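PDB 2FP3: caspase Nc subunit 1 from Drosophila melanogaster, which acts as an initiator cysteine protease in the caspase cascade that executes apoptosis, including steroid-mediated cell death during metamorphosis. Local coordinates for residues Lys87-Ile90 with His91-Glu95; Ser122-Gln125 with Asn126-Cys129; Trp254-Gln257 with Lys258-Val262; Gln261-Ala264 with Asp265-Asp269. The protein carries 2 engineered substitutions. All coordinates share one frame; numbering follows the deposited sequence.

Contact 1: Lys87-Ile90 with His91-Glu95; sequences KSLI and HLFQE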
loop_
_atom_site.group_PDB
_atom_site.type_symbol
_atom_site.label_atom_id
_atom_site.label_comp_id
_atom_site.label_asym_id
_atom_site.label_seq_id
_atom_site.Cartn_x
_atom_site.Cartn_y
_atom_site.Cartn_z
ATOM N N LYS A 87 -6.125 -4.577 10.795
ATOM C CA LYS A 87 -6.862 -5.833 10.705
ATOM C C LYS A 87 -7.353 -6.069 9.284
ATOM O O LYS A 87 -7.195 -7.160 8.731
ATOM C CB LYS A 87 -8.062 -5.825 11.657
ATOM C CG LYS A 87 -7.729 -5.497 13.110
ATOM C CD LYS A 87 -9.000 -5.376 13.955
ATOM C CE LYS A 87 -8.724 -4.811 15.349
ATOM N NZ LYS A 87 -7.881 -5.709 16.185
ATOM N N SER A 88 -7.961 -5.047 8.693
ATOM C CA SER A 88 -8.468 -5.152 7.332
ATOM C C SER A 88 -7.343 -5.490 6.348
ATOM O O SER A 88 -7.463 -6.417 5.546
ATOM C CB SER A 88 -9.130 -3.836 6.917
ATOM O OG SER A 88 -10.260 -3.540 7.724
ATOM N N LEU A 89 -6.246 -4.741 6.409
ATOM C CA LEU A 89 -5.140 -4.992 5.500
ATOM C C LEU A 89 -4.568 -6.388 5.696
ATOM O O LEU A 89 -4.371 -7.123 4.723
ATOM C CB LEU A 89 -4.047 -3.936 5.681
ATOM C CG LEU A 89 -4.419 -2.543 5.154
ATOM C CD1 LEU A 89 -3.438 -1.509 5.672
ATOM C CD2 LEU A 89 -4.449 -2.560 3.634
ATOM N N ILE A 90 -4.304 -6.764 6.946
ATOM C CA ILE A 90 -3.756 -8.086 7.208
ATOM C C ILE A 90 -4.696 -9.155 6.670
ATOM O O ILE A 90 -4.283 -10.031 5.912
ATOM C CB ILE A 90 -3.498 -8.303 8.719
ATOM C CG1 ILE A 90 -2.291 -7.467 9.147
ATOM C CG2 ILE A 90 -3.206 -9.782 9.010
ATOM C CD1 ILE A 90 -2.150 -7.292 10.654
ATOM N N HIS A 91 -5.963 -9.079 7.045
ATOM C CA HIS A 91 -6.926 -10.055 6.561
ATOM C C HIS A 91 -6.888 -10.164 5.030
ATOM O O HIS A 91 -6.736 -11.254 4.475
ATOM C CB HIS A 91 -8.340 -9.676 7.000
ATOM C CG HIS A 91 -9.407 -10.431 6.272
ATOM N ND1 HIS A 91 -9.586 -11.789 6.421
ATOM C CD2 HIS A 91 -10.298 -10.032 5.337
ATOM C CE1 HIS A 91 -10.542 -12.196 5.604
ATOM N NE2 HIS A 91 -10.989 -11.149 4.934
ATOM N N LEU A 92 -7.033 -9.030 4.355
ATOM C CA LEU A 92 -7.026 -8.994 2.896
ATOM C C LEU A 92 -5.786 -9.613 2.260
ATOM O O LEU A 92 -5.892 -10.373 1.282
ATOM C CB LEU A 92 -7.148 -7.552 2.398
ATOM C CG LEU A 92 -6.877 -7.350 0.904
ATOM C CD1 LEU A 92 -7.945 -8.059 0.102
ATOM C CD2 LEU A 92 -6.863 -5.856 0.576
ATOM N N PHE A 93 -4.610 -9.287 2.793
ATOM C CA PHE A 93 -3.398 -9.827 2.207
ATOM C C PHE A 93 -3.113 -11.275 2.564
ATOM O O PHE A 93 -2.355 -11.951 1.859
ATOM C CB PHE A 93 -2.206 -8.898 2.480
ATOM C CG PHE A 93 -2.240 -7.649 1.639
ATOM C CD1 PHE A 93 -2.860 -6.494 2.104
ATOM C CD2 PHE A 93 -1.782 -7.674 0.323
ATOM C CE1 PHE A 93 -3.035 -5.389 1.273
ATOM C CE2 PHE A 93 -1.954 -6.570 -0.519
ATOM C CZ PHE A 93 -2.588 -5.426 -0.038
ATOM N N GLN A 94 -3.727 -11.767 3.639
ATOM C CA GLN A 94 -3.561 -13.179 3.984
ATOM C C GLN A 94 -4.310 -13.979 2.924
ATOM O O GLN A 94 -3.857 -15.033 2.496
ATOM C CB GLN A 94 -4.147 -13.495 5.352
ATOM C CG GLN A 94 -3.262 -13.082 6.506
ATOM C CD GLN A 94 -3.743 -13.643 7.823
ATOM O OE1 GLN A 94 -4.925 -13.535 8.168
ATOM N NE2 GLN A 94 -2.826 -14.246 8.578
ATOM N N GLU A 95 -5.453 -13.454 2.492
ATOM C CA GLU A 95 -6.259 -14.105 1.477
ATOM C C GLU A 95 -5.599 -13.961 0.107
ATOM O O GLU A 95 -5.906 -14.717 -0.822
ATOM C CB GLU A 95 -7.664 -13.503 1.465
ATOM C CG GLU A 95 -8.333 -13.536 2.829
ATOM C CD GLU A 95 -8.631 -14.950 3.310
ATOM O OE1 GLU A 95 -8.705 -15.155 4.541
ATOM O OE2 GLU A 95 -8.804 -15.852 2.467
#
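Lys-87 O accepts the backbone N-H of His-91 at 2.8 Å, and the bond is nearly straight. The same i to i+4 pattern follows with Leu-92 to Ser-88, Phe-93 to Leu-89 and Gln-94 to Ile-90. These four bonds make one continuous piece of helix 82-95.

Leu-89 and Phe-93 lie side by side on one flank and point the same way. Methyl CD2 of Leu-89 touches ring atom CE1 of Phe-93 at 3.9 Å. The ring keeps CG anti to its own carbonyl carbon (chi1 -74°). This brings ring atom CD1 to 3.1 Å from Leu-89 O, which sits at the ring edge, near the ring plane. Leu-92 CG lies over one face of the ring, offset toward the rim.

Ile-90 and Gln-94 form a second pair, also side by side. Branch CG2 of Ile-90 meets the amide carbon CD of Gln-94 at 4.1 Å. Beyond CG the glutamine chain is extended, and its NE2 donates to Gly-29 O.

Leu-89, Ile-90 and Phe-93 turn to the sheet, touching Met-66 or Leu-64 of strand 62-68. Helix 82-95 is the crossover between the parallel strands 62-68 and 98-103. On another flank His-91 gives ND1 to Val-31 O and NE2 to Pro-34 O. Both ring nitrogens face carbonyl acceptors, which would favour an imidazole protonated on both, and so probably positively charged. The apolar side chains of Leu-89, Ile-90 and Phe-93 seat the helix on the sheet, while His-91 and Gln-94 bind carbonyls of the N-terminal loop.

Contact 2: Ser122-Gln125 with Asn126-Cys129; sequences SYVQ and NTEC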
loop_
_atom_site.group_PDB
_atom_site.type_symbol
_atom_site.label_atom_id
_atom_site.label_comp_id
_atom_site.label_asym_id
_atom_site.label_seq_id
_atom_site.Cartn_x
_atom_site.Cartn_y
_atom_site.Cartn_z
ATOM N N SER A 122 15.430 -12.333 2.105
ATOM C CA SER A 122 15.368 -13.460 1.202
ATOM C C SER A 122 13.917 -13.507 0.721
ATOM O O SER A 122 13.646 -13.868 -0.418
ATOM C CB SER A 122 15.724 -14.756 1.945
ATOM O OG SER A 122 14.880 -14.938 3.076
ATOM N N TYR A 123 12.989 -13.114 1.590
ATOM C CA TYR A 123 11.565 -13.134 1.234
ATOM C C TYR A 123 11.246 -12.300 0.003
ATOM O O TYR A 123 10.561 -12.756 -0.911
ATOM C CB TYR A 123 10.693 -12.636 2.396
ATOM C CG TYR A 123 10.736 -13.491 3.643
ATOM C CD1 TYR A 123 11.530 -13.128 4.738
ATOM C CD2 TYR A 123 9.968 -14.658 3.740
ATOM C CE1 TYR A 123 11.556 -13.906 5.903
ATOM C CE2 TYR A 123 9.986 -15.440 4.900
ATOM C CZ TYR A 123 10.781 -15.057 5.972
ATOM O OH TYR A 123 10.801 -15.822 7.113
ATOM N N VAL A 124 11.727 -11.065 -0.006
ATOM C CA VAL A 124 11.481 -10.178 -1.126
ATOM C C VAL A 124 12.284 -10.586 -2.356
ATOM O O VAL A 124 11.867 -10.349 -3.490
ATOM C CB VAL A 124 11.816 -8.720 -0.748
ATOM C CG1 VAL A 124 11.862 -7.861 -1.995
ATOM C CG2 VAL A 124 10.765 -8.184 0.227
ATOM N N GLN A 125 13.438 -11.200 -2.129
ATOM C CA GLN A 125 14.293 -11.623 -3.227
ATOM C C GLN A 125 13.536 -12.514 -4.196
ATOM O O GLN A 125 13.717 -12.424 -5.410
ATOM C CB GLN A 125 15.519 -12.365 -2.680
ATOM C CG GLN A 125 16.386 -13.020 -3.738
ATOM C CD GLN A 125 17.685 -13.574 -3.171
ATOM O OE1 GLN A 125 17.693 -14.234 -2.126
ATOM N NE2 GLN A 125 18.788 -13.315 -3.863
ATOM N N ASN A 126 12.665 -13.361 -3.665
ATOM C CA ASN A 126 11.922 -14.269 -4.516
ATOM C C ASN A 126 10.432 -13.985 -4.652
ATOM O O ASN A 126 9.708 -14.750 -5.297
ATOM C CB ASN A 126 12.139 -15.695 -4.016
ATOM C CG ASN A 126 13.608 -16.065 -3.984
ATOM O OD1 ASN A 126 14.346 -15.828 -4.957
ATOM N ND2 ASN A 126 14.048 -16.638 -2.873
ATOM N N THR A 127 9.968 -12.888 -4.060
ATOM C CA THR A 127 8.560 -12.577 -4.134
ATOM C C THR A 127 8.209 -12.047 -5.508
ATOM O O THR A 127 9.065 -11.505 -6.220
ATOM C CB THR A 127 8.136 -11.541 -3.063
ATOM O OG1 THR A 127 6.708 -11.510 -2.998
ATOM C CG2 THR A 127 8.660 -10.137 -3.405
ATOM N N GLU A 128 6.942 -12.197 -5.875
ATOM C CA GLU A 128 6.475 -11.733 -7.168
ATOM C C GLU A 128 5.969 -10.305 -7.116
ATOM O O GLU A 128 5.888 -9.651 -8.152
ATOM C CB GLU A 128 5.338 -12.633 -7.683
ATOM C CG GLU A 128 5.760 -14.050 -8.068
ATOM C CD GLU A 128 4.581 -14.942 -8.400
ATOM O OE1 GLU A 128 3.778 -15.244 -7.498
ATOM O OE2 GLU A 128 4.458 -15.342 -9.571
ATOM N N CYS A 129 5.644 -9.813 -5.922
ATOM C CA CYS A 129 5.075 -8.473 -5.789
ATOM C C CYS A 129 5.333 -7.819 -4.425
ATOM O O CYS A 129 5.318 -8.489 -3.386
ATOM C CB CYS A 129 3.559 -8.571 -6.042
ATOM S SG CYS A 129 2.602 -7.058 -5.807
#
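Val-124 and Thr-127 make the tight side of this helix end. The two side chains lie next to each other and point the same way, with methyl CG1 of Val-124 4.2 Å from methyl CG2 of Thr-127. That threonine methyl also comes to 3.2 Å from Val-124 O. It gets there because OG1 stands opposite the backbone N (chi1 -167°), which leaves CG2 between the N and the carbonyl carbon. Both residues are buried, and both rest on Val-63 of strand 62-68.

The backbone closes the turn with two weak bonds. Asn-126 N reaches back to Ser-122 O at 3.4 Å. Thr-127 N reaches Val-124 O at 3.2 Å, a shorter i to i+3 span.

The other side is loose. Gln-125 and Asn-126 are exposed and run alongside one another. Their amide planes are only 10° apart, yet the nearest side-chain approach is Gln-125 CG to Asn-126 OD1 at 3.7 Å. No hydrogen bond joins these two side chains.

Carbonyls at the helix end and just beyond it are served from outside. Lys-175 NZ donates to Gln-125 O and Thr-127 O, and weakly to Val-124 O. A lysine here would be expected to suit the partly negative end of the helix. Glu-128 then turns to salt bridges with Lys-54 and Arg-61.

The chain passes at once into strand 130-139, flanked in parallel by strands 62-68 and 177-181. This is a short helix end feeding an inner strand of the alpha/beta caspase fold.

Contact 3: Trp254-Gln257 with Lys258-Val262; sequences WYIQ and KFCQV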
loop_
_atom_site.group_PDB
_atom_site.type_symbol
_atom_site.label_atom_id
_atom_site.label_comp_id
_atom_site.label_asym_id
_atom_site.label_seq_id
_atom_site.Cartn_x
_atom_site.Cartn_y
_atom_site.Cartn_z
ATOM N N TRP A 254 -10.953 5.612 5.623
ATOM C CA TRP A 254 -12.092 5.349 4.754
ATOM C C TRP A 254 -11.566 4.858 3.406
ATOM O O TRP A 254 -12.146 3.974 2.776
ATOM C CB TRP A 254 -12.917 6.624 4.575
ATOM C CG TRP A 254 -14.286 6.364 4.051
ATOM C CD1 TRP A 254 -14.827 6.849 2.898
ATOM C CD2 TRP A 254 -15.294 5.544 4.656
ATOM N NE1 TRP A 254 -16.112 6.383 2.744
ATOM C CE2 TRP A 254 -16.425 5.581 3.810
ATOM C CE3 TRP A 254 -15.354 4.782 5.831
ATOM C CZ2 TRP A 254 -17.603 4.881 4.100
ATOM C CZ3 TRP A 254 -16.526 4.086 6.119
ATOM C CH2 TRP A 254 -17.634 4.143 5.256
ATOM N N TYR A 255 -10.456 5.450 2.972
ATOM C CA TYR A 255 -9.800 5.064 1.730
ATOM C C TYR A 255 -9.386 3.597 1.862
ATOM O O TYR A 255 -9.693 2.765 1.004
ATOM C CB TYR A 255 -8.552 5.920 1.515
ATOM C CG TYR A 255 -7.698 5.454 0.364
ATOM C CD1 TYR A 255 -7.974 5.859 -0.940
ATOM C CD2 TYR A 255 -6.612 4.606 0.573
ATOM C CE1 TYR A 255 -7.189 5.440 -2.007
ATOM C CE2 TYR A 255 -5.818 4.176 -0.491
ATOM C CZ TYR A 255 -6.111 4.604 -1.778
ATOM O OH TYR A 255 -5.306 4.233 -2.834
ATOM N N ILE A 256 -8.683 3.291 2.951
ATOM C CA ILE A 256 -8.223 1.935 3.224
ATOM C C ILE A 256 -9.359 0.924 3.295
ATOM O O ILE A 256 -9.274 -0.158 2.706
ATOM C CB ILE A 256 -7.440 1.868 4.543
ATOM C CG1 ILE A 256 -6.069 2.501 4.357
ATOM C CG2 ILE A 256 -7.276 0.424 4.983
ATOM C CD1 ILE A 256 -5.289 2.595 5.634
ATOM N N GLN A 257 -10.418 1.265 4.020
ATOM C CA GLN A 257 -11.541 0.347 4.144
ATOM C C GLN A 257 -12.181 0.068 2.795
ATOM O O GLN A 257 -12.424 -1.090 2.440
ATOM C CB GLN A 257 -12.583 0.905 5.118
ATOM C CG GLN A 257 -12.064 1.033 6.546
ATOM C CD GLN A 257 -11.530 -0.280 7.096
ATOM O OE1 GLN A 257 -10.423 -0.334 7.639
ATOM N NE2 GLN A 257 -12.315 -1.345 6.959
ATOM N N LYS A 258 -12.440 1.130 2.038
ATOM C CA LYS A 258 -13.059 1.000 0.730
ATOM C C LYS A 258 -12.144 0.187 -0.181
ATOM O O LYS A 258 -12.604 -0.607 -1.011
ATOM C CB LYS A 258 -13.306 2.384 0.130
ATOM C CG LYS A 258 -14.400 2.389 -0.918
ATOM C CD LYS A 258 -15.729 1.929 -0.324
ATOM C CE LYS A 258 -16.785 1.741 -1.405
ATOM N NZ LYS A 258 -18.105 1.308 -0.868
ATOM N N PHE A 259 -10.839 0.396 -0.020
ATOM C CA PHE A 259 -9.858 -0.328 -0.812
ATOM C C PHE A 259 -9.962 -1.829 -0.556
ATOM O O PHE A 259 -10.043 -2.627 -1.493
ATOM C CB PHE A 259 -8.446 0.144 -0.469
ATOM C CG PHE A 259 -7.372 -0.645 -1.152
ATOM C CD1 PHE A 259 -7.304 -0.692 -2.543
ATOM C CD2 PHE A 259 -6.439 -1.360 -0.409
ATOM C CE1 PHE A 259 -6.321 -1.441 -3.183
ATOM C CE2 PHE A 259 -5.451 -2.111 -1.046
ATOM C CZ PHE A 259 -5.395 -2.150 -2.431
ATOM N N CYS A 260 -9.956 -2.211 0.719
ATOM C CA CYS A 260 -10.050 -3.613 1.078
ATOM C C CYS A 260 -11.374 -4.193 0.621
ATOM O O CYS A 260 -11.434 -5.352 0.200
ATOM C CB CYS A 260 -9.895 -3.789 2.584
ATOM S SG CYS A 260 -8.249 -3.369 3.200
ATOM N N GLN A 261 -12.441 -3.397 0.696
ATOM C CA GLN A 261 -13.744 -3.888 0.260
ATOM C C GLN A 261 -13.693 -4.188 -1.230
ATOM O O GLN A 261 -14.063 -5.285 -1.658
ATOM C CB GLN A 261 -14.851 -2.863 0.545
ATOM C CG GLN A 261 -14.941 -2.434 2.004
ATOM C CD GLN A 261 -16.155 -1.558 2.302
ATOM O OE1 GLN A 261 -16.460 -0.619 1.561
ATOM N NE2 GLN A 261 -16.842 -1.857 3.403
ATOM N N VAL A 262 -13.229 -3.211 -2.011
ATOM C CA VAL A 262 -13.123 -3.346 -3.467
ATOM C C VAL A 262 -12.165 -4.474 -3.847
ATOM O O VAL A 262 -12.395 -5.202 -4.813
ATOM C CB VAL A 262 -12.622 -2.031 -4.118
ATOM C CG1 VAL A 262 -12.437 -2.225 -5.630
ATOM C CG2 VAL A 262 -13.611 -0.901 -3.829
#
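The ring of Phe-259 has Ile-256 O near it, approaching obliquely. Its CG lies opposite the backbone N (chi1 175°), and the ring packs on Met-180 of strand 177-181 and Thr-279 of helix 272-284. Tyr-255 also reaches Met-180. The indole of Trp-254 finds its partners outside the helix: Lys-286 makes a cation-pi contact with it, and the ring of His-246 meets it at about 40°. The indole is poorly ordered, so these contacts are less certain.

The two segments are successive turns of helix 251-266. Phe-259 N donates to Tyr-255 O at 2.8 Å, Cys-260 N to Ile-256 O at 2.9 Å, and Lys-258 N to Trp-254 O at 3.0 Å.

Side-chain contact between the turns is slight. Branch CG2 of Ile-256 lies 4.3 Å from Cys-260 SG. CB of Phe-259 sits 3.3 Å from both Tyr-255 O and Ile-256 O. Lys-258 bends at chi2 and carries its amine clear of residues 254-257.

The backbone bonds thus do most of the work within the helix. The side chains spend their contacts outward: Tyr-255 and Phe-259 on strand 177-181, Phe-259 also on helix 272-284, Ile-256 on the loop at Pro-182, and Cys-260 on helix 82-95.

Contact 4: Gln261-Ala264 with Asp265-Asp269; sequences QVMA and DHAHD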
loop_
_atom_site.group_PDB
_atom_site.type_symbol
_atom_site.label_atom_id
_atom_site.label_comp_id
_atom_site.label_asym_id
_atom_site.label_seq_id
_atom_site.Cartn_x
_atom_site.Cartn_y
_atom_site.Cartn_z
ATOM N N GLN A 261 -12.441 -3.397 0.696
ATOM C CA GLN A 261 -13.744 -3.888 0.260
ATOM C C GLN A 261 -13.693 -4.188 -1.230
ATOM O O GLN A 261 -14.063 -5.285 -1.658
ATOM C CB GLN A 261 -14.851 -2.863 0.545
ATOM C CG GLN A 261 -14.941 -2.434 2.004
ATOM C CD GLN A 261 -16.155 -1.558 2.302
ATOM O OE1 GLN A 261 -16.460 -0.619 1.561
ATOM N NE2 GLN A 261 -16.842 -1.857 3.403
ATOM N N VAL A 262 -13.229 -3.211 -2.011
ATOM C CA VAL A 262 -13.123 -3.346 -3.467
ATOM C C VAL A 262 -12.165 -4.474 -3.847
ATOM O O VAL A 262 -12.395 -5.202 -4.813
ATOM C CB VAL A 262 -12.622 -2.031 -4.118
ATOM C CG1 VAL A 262 -12.437 -2.225 -5.630
ATOM C CG2 VAL A 262 -13.611 -0.901 -3.829
ATOM N N MET A 263 -11.075 -4.603 -3.097
ATOM C CA MET A 263 -10.117 -5.663 -3.353
ATOM C C MET A 263 -10.822 -7.003 -3.111
ATOM O O MET A 263 -10.752 -7.904 -3.942
ATOM C CB MET A 263 -8.911 -5.524 -2.415
ATOM C CG MET A 263 -7.890 -4.481 -2.839
ATOM S SD MET A 263 -6.959 -5.013 -4.302
ATOM C CE MET A 263 -5.711 -6.043 -3.519
ATOM N N ALA A 264 -11.514 -7.115 -1.981
ATOM C CA ALA A 264 -12.223 -8.340 -1.625
ATOM C C ALA A 264 -13.213 -8.800 -2.687
ATOM O O ALA A 264 -13.319 -9.996 -2.961
ATOM C CB ALA A 264 -12.947 -8.153 -0.305
ATOM N N ASP A 265 -13.936 -7.859 -3.288
ATOM C CA ASP A 265 -14.925 -8.215 -4.298
ATOM C C ASP A 265 -14.408 -8.295 -5.728
ATOM O O ASP A 265 -14.988 -9.002 -6.553
ATOM C CB ASP A 265 -16.110 -7.245 -4.240
ATOM C CG ASP A 265 -16.798 -7.231 -2.865
ATOM O OD1 ASP A 265 -17.072 -8.325 -2.317
ATOM O OD2 ASP A 265 -17.074 -6.129 -2.339
ATOM N N HIS A 266 -13.307 -7.614 -6.036
ATOM C CA HIS A 266 -12.825 -7.639 -7.409
ATOM C C HIS A 266 -11.407 -8.112 -7.715
ATOM O O HIS A 266 -11.058 -8.270 -8.881
ATOM C CB HIS A 266 -13.026 -6.259 -8.024
ATOM C CG HIS A 266 -14.429 -5.761 -7.926
ATOM N ND1 HIS A 266 -14.808 -4.772 -7.042
ATOM C CD2 HIS A 266 -15.550 -6.131 -8.587
ATOM C CE1 HIS A 266 -16.105 -4.555 -7.164
ATOM N NE2 HIS A 266 -16.578 -5.367 -8.095
ATOM N N ALA A 267 -10.590 -8.334 -6.695
ATOM C CA ALA A 267 -9.220 -8.786 -6.927
ATOM C C ALA A 267 -9.133 -10.069 -7.772
ATOM O O ALA A 267 -8.169 -10.286 -8.500
ATOM C CB ALA A 267 -8.506 -8.986 -5.588
ATOM N N HIS A 268 -10.149 -10.911 -7.671
ATOM C CA HIS A 268 -10.208 -12.170 -8.417
ATOM C C HIS A 268 -10.387 -11.943 -9.908
ATOM O O HIS A 268 -10.118 -12.836 -10.709
ATOM C CB HIS A 268 -11.415 -12.977 -7.952
ATOM C CG HIS A 268 -12.724 -12.337 -8.308
ATOM N ND1 HIS A 268 -13.332 -12.512 -9.534
ATOM C CD2 HIS A 268 -13.505 -11.464 -7.626
ATOM C CE1 HIS A 268 -14.429 -11.778 -9.593
ATOM N NE2 HIS A 268 -14.557 -11.131 -8.447
ATOM N N ASP A 269 -10.829 -10.742 -10.272
ATOM C CA ASP A 269 -11.147 -10.436 -11.663
ATOM C C ASP A 269 -10.532 -9.177 -12.279
ATOM O O ASP A 269 -10.365 -9.087 -13.501
ATOM C CB ASP A 269 -12.670 -10.300 -11.769
ATOM C CG ASP A 269 -13.221 -10.865 -13.044
ATOM O OD1 ASP A 269 -12.420 -11.126 -13.966
ATOM O OD2 ASP A 269 -14.457 -11.042 -13.127
HETATM O O HOH W 1 -11.337 -10.796 -5.465
#
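The last turn of helix 251-266 is held by i to i+4 backbone bonds: Asp-265 N to Gln-261 O, His-266 N to Val-262 O, and Ala-267 N to Met-263 O, the last at 2.8 Å. His-266 N also points weakly to Met-263 O, so this carbonyl is shared.

Val-262 O is shared as well. Besides the backbone N-H of His-266 it takes a weak bond from ND1 of the same residue, at 3.3 Å. The ring is brought back over the preceding turn by CG lying beside its own backbone N (chi1 -54°). It crosses the Val-262 side chain at a slant, with ND1 3.8 Å from CG1. Asp-265 CB lies over one face of the ring, 3.9 Å from its plane and offset to the rim.

The side chains of Met-263 and Ala-267 meet only loosely, SD to CB at 4.5 Å, but Ala-267 CB lies close against Met-263 O, at 3.0 Å. As the chain leaves the helix, His-268 folds back, and its NE2 makes a weak bond to Asp-265 O. A water between His-268 N and Ala-264 O may bridge them, but this link is doubtful.

Outside the turn, Val-262 packs on Ile-275, Lys-278 and Thr-279 of helix 272-284. Met-263 touches Ile-275 too, and also Leu-92 of helix 82-95, so this helix end lies between two helices.

Contacts 3 and 4 are consecutive parts of helix 251-266 and share Gln-261 and Val-262; their centres are 10 Å apart. Contact 1 belongs to the neighbouring helix 82-95, with its centre 11 Å from contact 3 and 12 Å from contact 4. The two helices meet where Cys-260 SG reaches Leu-89 CD2 and Leu-92 CD2, both at 3.9 Å, and where Leu-92 CD2 lies 3.6 Å from Met-263 CB. Contact 2 stands apart, its nearest atoms about 7 Å from contact 1. Contact 3 is nearest the active site: the Tyr-255 side chain is about 10 Å from that of Ala-184, a changed residue at the inferred active-site position.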